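Local coordinates for protein osa (Shigella flexneri, PDB 4O7K) that acts as a plasmid fertility inhibition factor of the ParB/Srx superfamily and suppresses the oncogenicity of Agrobacterium tumefaciens, at residues A[60-65]-A[177-182]; A[66-71]-A[155-160]; A[121-126]-A[165-170]. The protein carries 1 engineered substitution. All coordinates share one frame; numbering follows the deposited sequence. Where two conformers were deposited one is given.

Contact 1 (A[60-65]-A[177-182]); sequences SNAAQS and IQVSKL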
loop_
_atom_site.group_PDB
_atom_site.type_symbol
_atom_site.label_atom_id
_atom_site.label_comp_id
_atom_site.label_asym_id
_atom_site.label_seq_id
_atom_site.Cartn_x
_atom_site.Cartn_y
_atom_site.Cartn_z
ATOM N N SER A 60 3.026 0.691 14.603
ATOM C CA SER A 60 3.798 0.471 15.821
ATOM C C SER A 60 5.286 0.316 15.536
ATOM O O SER A 60 6.120 0.627 16.384
ATOM C CB SER A 60 3.276 -0.758 16.570
ATOM O OG SER A 60 3.543 -1.944 15.852
ATOM N N ASN A 61 5.618 -0.156 14.340
ATOM C CA ASN A 61 7.008 -0.399 13.993
ATOM C C ASN A 61 7.671 0.828 13.365
ATOM O O ASN A 61 8.860 0.812 13.066
ATOM C CB ASN A 61 7.124 -1.604 13.048
ATOM C CG ASN A 61 6.750 -2.939 13.724
ATOM O OD1 ASN A 61 6.771 -3.992 13.084
ATOM N ND2 ASN A 61 6.404 -2.892 15.009
ATOM N N ALA A 62 6.909 1.901 13.188
ATOM C CA ALA A 62 7.437 3.122 12.578
ATOM C C ALA A 62 8.310 3.960 13.521
ATOM O O ALA A 62 8.104 3.974 14.738
ATOM C CB ALA A 62 6.286 3.976 12.056
ATOM N N ALA A 63 9.279 4.672 12.944
ATOM C CA ALA A 63 10.039 5.675 13.681
ATOM C C ALA A 63 9.233 6.966 13.784
ATOM O O ALA A 63 8.378 7.245 12.940
ATOM C CB ALA A 63 11.393 5.940 13.001
ATOM N N GLN A 64 9.508 7.754 14.820
ATOM C CA GLN A 64 8.890 9.069 14.976
ATOM C C GLN A 64 9.139 9.966 13.761
ATOM O O GLN A 64 8.346 10.871 13.459
ATOM C CB GLN A 64 9.417 9.748 16.244
ATOM C CG GLN A 64 8.929 9.109 17.541
ATOM C CD GLN A 64 7.494 9.456 17.831
ATOM O OE1 GLN A 64 6.576 8.755 17.411
ATOM N NE2 GLN A 64 7.286 10.553 18.547
ATOM N N SER A 65 10.250 9.705 13.072
ATOM C CA SER A 65 10.677 10.507 11.940
ATOM C C SER A 65 10.038 10.063 10.623
ATOM O O SER A 65 10.138 10.765 9.612
ATOM C CB SER A 65 12.204 10.454 11.821
ATOM O OG SER A 65 12.640 9.123 11.588
ATOM N N ILE A 177 1.378 12.687 6.701
ATOM C CA ILE A 177 1.441 13.173 8.074
ATOM C C ILE A 177 2.569 12.454 8.801
ATOM O O ILE A 177 2.738 11.240 8.664
ATOM C CB ILE A 177 0.087 12.978 8.833
ATOM C CG1 ILE A 177 0.165 13.588 10.233
ATOM C CG2 ILE A 177 -0.317 11.493 8.894
ATOM C CD1 ILE A 177 -1.184 13.649 10.944
ATOM N N GLN A 178 3.366 13.202 9.555
ATOM C CA GLN A 178 4.497 12.594 10.254
ATOM C C GLN A 178 4.001 11.680 11.362
ATOM O O GLN A 178 3.034 11.999 12.056
ATOM C CB GLN A 178 5.430 13.661 10.822
ATOM C CG GLN A 178 6.679 13.086 11.470
ATOM C CD GLN A 178 7.719 14.146 11.760
ATOM O OE1 GLN A 178 7.576 15.294 11.341
ATOM N NE2 GLN A 178 8.770 13.769 12.485
ATOM N N VAL A 179 4.649 10.531 11.512
ATOM C CA VAL A 179 4.223 9.541 12.489
ATOM C C VAL A 179 4.116 10.136 13.894
ATOM O O VAL A 179 3.141 9.894 14.603
ATOM C CB VAL A 179 5.174 8.334 12.493
ATOM C CG1 VAL A 179 4.929 7.449 13.724
ATOM C CG2 VAL A 179 4.978 7.537 11.222
ATOM N N SER A 180 5.098 10.946 14.281
ATOM C CA SER A 180 5.098 11.557 15.609
ATOM C C SER A 180 3.869 12.447 15.827
ATOM O O SER A 180 3.284 12.459 16.911
ATOM C CB SER A 180 6.385 12.365 15.816
ATOM O OG SER A 180 6.419 13.471 14.937
ATOM N N LYS A 181 3.478 13.188 14.797
ATOM C CA LYS A 181 2.339 14.082 14.903
ATOM C C LYS A 181 1.032 13.288 14.977
ATOM O O LYS A 181 0.112 13.650 15.722
ATOM C CB LYS A 181 2.309 15.055 13.724
ATOM C CG LYS A 181 1.151 16.054 13.761
ATOM C CD LYS A 181 1.312 17.111 12.678
ATOM C CE LYS A 181 0.239 18.187 12.765
ATOM N NZ LYS A 181 -1.096 17.683 12.340
ATOM N N LEU A 182 0.949 12.203 14.211
ATOM C CA LEU A 182 -0.264 11.388 14.214
ATOM C C LEU A 182 -0.421 10.694 15.565
ATOM O O LEU A 182 -1.518 10.679 16.141
ATOM C CB LEU A 182 -0.248 10.355 13.080
ATOM C CG LEU A 182 -1.547 9.548 12.964
ATOM C CD1 LEU A 182 -2.732 10.472 12.753
ATOM C CD2 LEU A 182 -1.490 8.531 11.848
HETATM O O HOH W 1 4.496 11.768 19.048
#
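The carbonyl oxygen of Q64 meets the side-chain amide of Q178 and, more weakly, the backbone N-H of S180, a plain case of a loop docking on the first turn of a helix. Q178 is the N-cap residue of helix 179-189, so the loop that leads into strand 67-72 is tied to the point where strand 177-178 turns into this C-terminal helix. The stronger bond runs from Q178 NE2 to Q64 O at 3.1 Å, with an N-H...O angle of 162°. The acceptor lies nearly in the amide plane of Q178, whereas NE2 stands tilted 29° from the plane of the Q64 carbonyl. Q178 reaches the oxygen because CG stands opposite its own backbone N (chi1 -176°) and the chain runs on extended beyond it. The second bond, S180 N to Q64 O at 3.4 Å, is weak and more bent, yet it gives the same oxygen a partner from the helix start.

The side chain of Q64 bends at chi2 and lays its amide against S180, NE2 coming within 3.4 Å of S180 CB. A water continues the link: it accepts from Q64 NE2 and donates to S180 O. The other end of this amide, OE1, is hydrogen-bonded to R183, one turn further along the helix, and R183 also binds the carbonyl of A62.

Farther in, V179 turns its branched side chain to the loop backbone, CB lying 3.4 Å from A63 O. It is buried, and L157 of strand 153-158 touches both it and A62. The apolar edge of the contact closes with the methyl A62 CB resting 3.9 Å from V179 CG2.

Contact 2 (A[66-71]-A[155-160]); sequences DFIVYV and PVLSRD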
loop_
_atom_site.group_PDB
_atom_site.type_symbol
_atom_site.label_atom_id
_atom_site.label_comp_id
_atom_site.label_asym_id
_atom_site.label_seq_id
_atom_site.Cartn_x
_atom_site.Cartn_y
_atom_site.Cartn_z
ATOM N N ASP A 66 9.393 8.899 10.624
ATOM C CA ASP A 66 8.734 8.398 9.419
ATOM C C ASP A 66 7.486 9.221 9.119
ATOM O O ASP A 66 6.995 9.956 9.972
ATOM C CB ASP A 66 8.331 6.935 9.570
ATOM C CG ASP A 66 9.509 5.997 9.580
ATOM O OD1 ASP A 66 10.548 6.325 8.965
ATOM O OD2 ASP A 66 9.379 4.918 10.199
ATOM N N PHE A 67 6.975 9.083 7.904
ATOM C CA PHE A 67 5.751 9.758 7.498
ATOM C C PHE A 67 4.744 8.744 6.995
ATOM O O PHE A 67 5.113 7.748 6.377
ATOM C CB PHE A 67 6.037 10.792 6.407
ATOM C CG PHE A 67 6.574 12.085 6.926
ATOM C CD1 PHE A 67 7.872 12.173 7.402
ATOM C CD2 PHE A 67 5.777 13.215 6.948
ATOM C CE1 PHE A 67 8.354 13.364 7.892
ATOM C CE2 PHE A 67 6.257 14.411 7.431
ATOM C CZ PHE A 67 7.541 14.486 7.911
ATOM N N ILE A 68 3.468 8.988 7.268
ATOM C CA ILE A 68 2.425 8.134 6.729
ATOM C C ILE A 68 1.833 8.759 5.473
ATOM O O ILE A 68 1.548 9.957 5.428
ATOM C CB ILE A 68 1.327 7.874 7.770
ATOM C CG1 ILE A 68 1.858 6.902 8.837
ATOM C CG2 ILE A 68 0.087 7.299 7.096
ATOM C CD1 ILE A 68 1.169 7.035 10.172
ATOM N N VAL A 69 1.669 7.934 4.448
ATOM C CA VAL A 69 0.947 8.329 3.257
ATOM C C VAL A 69 -0.229 7.367 3.066
ATOM O O VAL A 69 -0.058 6.143 3.074
ATOM C CB VAL A 69 1.840 8.315 2.002
ATOM C CG1 VAL A 69 1.077 8.837 0.795
ATOM C CG2 VAL A 69 3.116 9.137 2.251
ATOM N N TYR A 70 -1.421 7.926 2.927
ATOM C CA TYR A 70 -2.589 7.125 2.578
ATOM C C TYR A 70 -2.641 7.037 1.072
ATOM O O TYR A 70 -2.760 8.060 0.394
ATOM C CB TYR A 70 -3.872 7.744 3.122
ATOM C CG TYR A 70 -3.887 7.829 4.625
ATOM C CD1 TYR A 70 -3.967 6.680 5.404
ATOM C CD2 TYR A 70 -3.795 9.054 5.266
ATOM C CE1 TYR A 70 -3.963 6.753 6.784
ATOM C CE2 TYR A 70 -3.780 9.138 6.636
ATOM C CZ TYR A 70 -3.876 7.988 7.388
ATOM O OH TYR A 70 -3.875 8.084 8.751
ATOM N N VAL A 71 -2.537 5.829 0.532
ATOM C CA VAL A 71 -2.450 5.729 -0.914
ATOM C C VAL A 71 -3.698 5.140 -1.540
ATOM O O VAL A 71 -4.393 4.299 -0.963
ATOM C CB VAL A 71 -1.211 4.894 -1.382
ATOM C CG1 VAL A 71 0.080 5.503 -0.841
ATOM C CG2 VAL A 71 -1.332 3.446 -0.962
ATOM N N PRO A 155 -2.613 2.877 4.390
ATOM C CA PRO A 155 -1.429 3.675 4.711
ATOM C C PRO A 155 -0.133 2.925 4.413
ATOM O O PRO A 155 -0.108 1.692 4.468
ATOM C CB PRO A 155 -1.564 3.937 6.212
ATOM C CG PRO A 155 -2.477 2.872 6.726
ATOM C CD PRO A 155 -3.216 2.254 5.580
ATOM N N VAL A 156 0.911 3.677 4.095
ATOM C CA VAL A 156 2.256 3.132 3.946
ATOM C C VAL A 156 3.201 4.093 4.652
ATOM O O VAL A 156 2.826 5.229 4.961
ATOM C CB VAL A 156 2.676 2.956 2.472
ATOM C CG1 VAL A 156 1.817 1.908 1.773
ATOM C CG2 VAL A 156 2.613 4.293 1.730
ATOM N N LEU A 157 4.416 3.629 4.908
ATOM C CA LEU A 157 5.425 4.404 5.625
ATOM C C LEU A 157 6.540 4.873 4.697
ATOM O O LEU A 157 6.992 4.124 3.841
ATOM C CB LEU A 157 6.028 3.569 6.758
ATOM C CG LEU A 157 5.129 3.317 7.969
ATOM C CD1 LEU A 157 5.779 2.278 8.861
ATOM C CD2 LEU A 157 4.943 4.628 8.722
ATOM N N SER A 158 6.968 6.117 4.891
ATOM C CA SER A 158 8.013 6.732 4.093
ATOM C C SER A 158 9.053 7.349 5.017
ATOM O O SER A 158 8.727 7.848 6.094
ATOM C CB SER A 158 7.415 7.782 3.160
ATOM O OG SER A 158 8.414 8.569 2.552
ATOM N N ARG A 159 10.302 7.334 4.562
ATOM C CA ARG A 159 11.471 7.627 5.383
ATOM C C ARG A 159 11.583 9.097 5.794
ATOM O O ARG A 159 12.191 9.416 6.816
ATOM C CB ARG A 159 12.730 7.203 4.598
ATOM C CG ARG A 159 13.862 6.568 5.392
ATOM C CD ARG A 159 14.981 6.099 4.440
ATOM N NE ARG A 159 14.495 5.088 3.492
ATOM C CZ ARG A 159 14.829 5.013 2.200
ATOM N NH1 ARG A 159 15.670 5.892 1.656
ATOM N NH2 ARG A 159 14.312 4.050 1.443
ATOM N N ASP A 160 11.026 9.993 4.987
ATOM C CA ASP A 160 11.215 11.428 5.198
ATOM C C ASP A 160 10.146 12.265 4.499
ATOM O O ASP A 160 9.391 11.761 3.665
ATOM C CB ASP A 160 12.610 11.855 4.714
ATOM C CG ASP A 160 12.852 11.491 3.265
ATOM O OD1 ASP A 160 12.361 12.205 2.370
ATOM O OD2 ASP A 160 13.526 10.477 3.020
HETATM O O HOH W 2 12.503 8.225 9.093
#
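F67 and S158 exchange backbone hydrogen bonds in both directions, F67 N to S158 O at 2.8 Å and S158 N to F67 O at 2.9 Å. Two residues on, V69 and V156 form a second reciprocal pair. Between and beyond them lie the non-hydrogen-bonded pairs I68 with L157 and Y70 with P155, the regular alternation of an antiparallel ladder. The N-to-C directions of the short strand segments differ by 143°, a twisted antiparallel pair, and strand 67-72 is the central one of a three-stranded sheet.

On one face, I68 sends CG1 to L157 CD2 and CG2 to P155 CB, each at 3.8 Å. The same CG2 lies over one face of the Y70 ring, toward its rim, while P155 CB meets Y70 CD1 at 3.7 Å. On the other face, V156 CG2 packs against V69 CB (4.1 Å) and is 3.8 Å from V71 CG1. With chi1 of V156 at -65°, this methyl sits between N and carbonyl carbon, near V69 O. The F67 ring leans obliquely on the backbone of D160.

At the ladder's end a water donates to both D66 OD1 and R159 O. The second carboxylate oxygen of D66 accepts from A63 N. D160, the N-cap residue of helix 161-171, caps a backbone N with its side chain, and its OD1 also bonds S163 OG; Y70 OH bonds W45 NE1, and the two rings stand almost perpendicular.

The chemistry thus implies a division of labour: four backbone bonds pair the polar groups of the ladder and fix its register, side chains, mostly aliphatic, pack on both faces, and a water joins the two chains where the ladder gives way to loop.

Contact 3 (A[121-126]-A[165-170]); sequences ADVSPT and VMLAEH. With IPA (isopropyl alcohol), chain F.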
loop_
_atom_site.group_PDB
_atom_site.type_symbol
_atom_site.label_atom_id
_atom_site.label_comp_id
_atom_site.label_asym_id
_atom_site.label_seq_id
_atom_site.Cartn_x
_atom_site.Cartn_y
_atom_site.Cartn_z
ATOM N N ALA A 121 3.779 -1.390 5.512
ATOM C CA ALA A 121 4.893 -1.479 4.579
ATOM C C ALA A 121 5.716 -0.202 4.598
ATOM O O ALA A 121 5.185 0.899 4.803
ATOM C CB ALA A 121 4.380 -1.742 3.180
ATOM N N ASP A 122 7.014 -0.361 4.382
ATOM C CA ASP A 122 7.945 0.758 4.212
ATOM C C ASP A 122 8.343 0.871 2.745
ATOM O O ASP A 122 8.986 -0.025 2.202
ATOM C CB ASP A 122 9.179 0.555 5.082
ATOM C CG ASP A 122 8.855 0.598 6.562
ATOM O OD1 ASP A 122 8.848 1.707 7.135
ATOM O OD2 ASP A 122 8.606 -0.478 7.150
ATOM N N VAL A 123 7.925 1.954 2.094
ATOM C CA VAL A 123 8.146 2.095 0.661
ATOM C C VAL A 123 8.892 3.387 0.348
ATOM O O VAL A 123 9.130 4.218 1.225
ATOM C CB VAL A 123 6.824 2.083 -0.137
ATOM C CG1 VAL A 123 6.020 0.803 0.160
ATOM C CG2 VAL A 123 6.017 3.330 0.182
ATOM N N SER A 124 9.251 3.549 -0.919
ATOM C CA SER A 124 10.006 4.710 -1.345
ATOM C C SER A 124 9.670 5.065 -2.780
ATOM O O SER A 124 9.467 4.183 -3.611
ATOM C CB SER A 124 11.508 4.447 -1.203
ATOM O OG SER A 124 11.833 4.076 0.124
ATOM N N PRO A 125 9.610 6.368 -3.079
ATOM C CA PRO A 125 9.511 6.789 -4.472
ATOM C C PRO A 125 10.854 6.533 -5.145
ATOM O O PRO A 125 11.874 6.561 -4.456
ATOM C CB PRO A 125 9.227 8.284 -4.373
ATOM C CG PRO A 125 9.829 8.685 -3.067
ATOM C CD PRO A 125 9.680 7.506 -2.152
ATOM N N THR A 126 10.859 6.286 -6.450
ATOM C CA THR A 126 12.111 6.079 -7.163
ATOM C C THR A 126 11.908 6.378 -8.646
ATOM O O THR A 126 10.798 6.697 -9.083
ATOM C CB THR A 126 12.661 4.627 -6.949
ATOM O OG1 THR A 126 14.030 4.544 -7.386
ATOM C CG2 THR A 126 11.813 3.584 -7.670
ATOM N N VAL A 165 5.972 13.379 0.477
ATOM C CA VAL A 165 5.201 14.303 -0.339
ATOM C C VAL A 165 5.191 13.843 -1.801
ATOM O O VAL A 165 4.157 13.935 -2.476
ATOM C CB VAL A 165 5.739 15.754 -0.215
ATOM C CG1 VAL A 165 5.128 16.651 -1.285
ATOM C CG2 VAL A 165 5.421 16.308 1.174
ATOM N N MET A 166 6.324 13.317 -2.271
ATOM C CA MET A 166 6.426 12.747 -3.612
ATOM C C MET A 166 5.491 11.550 -3.808
ATOM O O MET A 166 4.808 11.448 -4.827
ATOM C CB MET A 166 7.874 12.317 -3.892
ATOM C CG MET A 166 8.227 12.316 -5.346
ATOM S SD MET A 166 9.976 11.859 -5.538
ATOM C CE MET A 166 10.767 13.002 -4.416
ATOM N N LEU A 167 5.468 10.638 -2.837
ATOM C CA LEU A 167 4.505 9.538 -2.866
ATOM C C LEU A 167 3.061 10.060 -2.921
ATOM O O LEU A 167 2.265 9.651 -3.777
ATOM C CB LEU A 167 4.690 8.634 -1.644
ATOM C CG LEU A 167 5.929 7.736 -1.689
ATOM C CD1 LEU A 167 6.248 7.180 -0.303
ATOM C CD2 LEU A 167 5.747 6.605 -2.691
ATOM N N ALA A 168 2.725 10.964 -2.007
ATOM C CA ALA A 168 1.383 11.540 -1.974
ATOM C C ALA A 168 1.024 12.173 -3.324
ATOM O O ALA A 168 -0.074 11.966 -3.833
ATOM C CB ALA A 168 1.273 12.565 -0.848
ATOM N N GLU A 169 1.972 12.901 -3.921
ATOM C CA GLU A 169 1.761 13.493 -5.242
ATOM C C GLU A 169 1.298 12.479 -6.285
ATOM O O GLU A 169 0.306 12.699 -6.980
ATOM C CB GLU A 169 3.046 14.157 -5.753
ATOM C CG GLU A 169 2.915 14.679 -7.179
ATOM C CD GLU A 169 4.220 15.230 -7.734
ATOM O OE1 GLU A 169 5.193 15.362 -6.966
ATOM O OE2 GLU A 169 4.274 15.523 -8.944
ATOM N N HIS A 170 2.019 11.367 -6.400
ATOM C CA HIS A 170 1.746 10.410 -7.466
ATOM C C HIS A 170 0.676 9.370 -7.126
ATOM O O HIS A 170 -0.067 8.956 -8.005
ATOM C CB HIS A 170 3.048 9.705 -7.867
ATOM C CG HIS A 170 4.039 10.614 -8.524
ATOM N ND1 HIS A 170 4.076 10.812 -9.887
ATOM C CD2 HIS A 170 5.010 11.405 -8.003
ATOM C CE1 HIS A 170 5.038 11.674 -10.181
ATOM N NE2 HIS A 170 5.614 12.054 -9.054
HETATM C C1 IPA F . 3.312 8.640 -13.676
HETATM C C2 IPA F . 2.679 9.748 -12.843
HETATM C C3 IPA F . 1.177 9.818 -13.100
HETATM O O2 IPA F . 2.892 9.480 -11.474
#
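V123 opens the packing of strand 118-128 on helix 161-171, its CG2 methyl touching L167 CD1 at 3.9 Å. The side chain of V123 leaves the backbone toward the helix, and chi1 of -56° turns this methyl to L167. The bond from CA to CB of S124 points away from the helix, and what comes near L167 CD2 is mainly its carbonyl carbon.

P125 carries the larger share. Its ring touches two successive helix residues, with CD 3.8 Å from the branch carbon L167 CG and CB 3.8 Å from M166 SD. Both side chains cross the proline at about a right angle. The near-extended first two torsions of M166 (chi2 178°) carry its sulfur to CB and CG of the proline ring; the bend at the last torsion only turns the terminal methyl CE. L167 spreads both methyls along the strand, CD2 lying 3.9 Å from P125 N.

One turn after M166, H170 lies beside an isopropyl alcohol, probably from the crystallisation liquor. H170 ND1 is 2.4 Å from the alcohol O2 at the ring edge, too short for an ordinary hydrogen bond, so the details of this pairing are doubtful.

This is strand-on-helix packing, the short axes 8.1 Å apart and inclined at 77°. Strand 131-136 backs the same interface, F132 touching P125 and stacking on H170, V134 reaching L167, while strand 153-158 flanks V123 through V156.

In the fold
Contact 2 lies nearest the centre of the chain and is mostly buried, contact 3 is about as deep but reaches an exposed helix side, and contact 1 sits farther out, about 17 Å from the chain centre. Contacts 1 and 2 share one sheet: I177 O meets I68 N at 2.7 Å, so strand 67-72 is bonded on both edges. Contacts 2 and 3 join through L157, whose backbone bonds to A121 and V123. Their chemistry follows place: a paired backbone ladder within the sheet, mainly apolar side chains with no hydrogen bond across between strand and helix, and side-chain amides with a water at the surface loop.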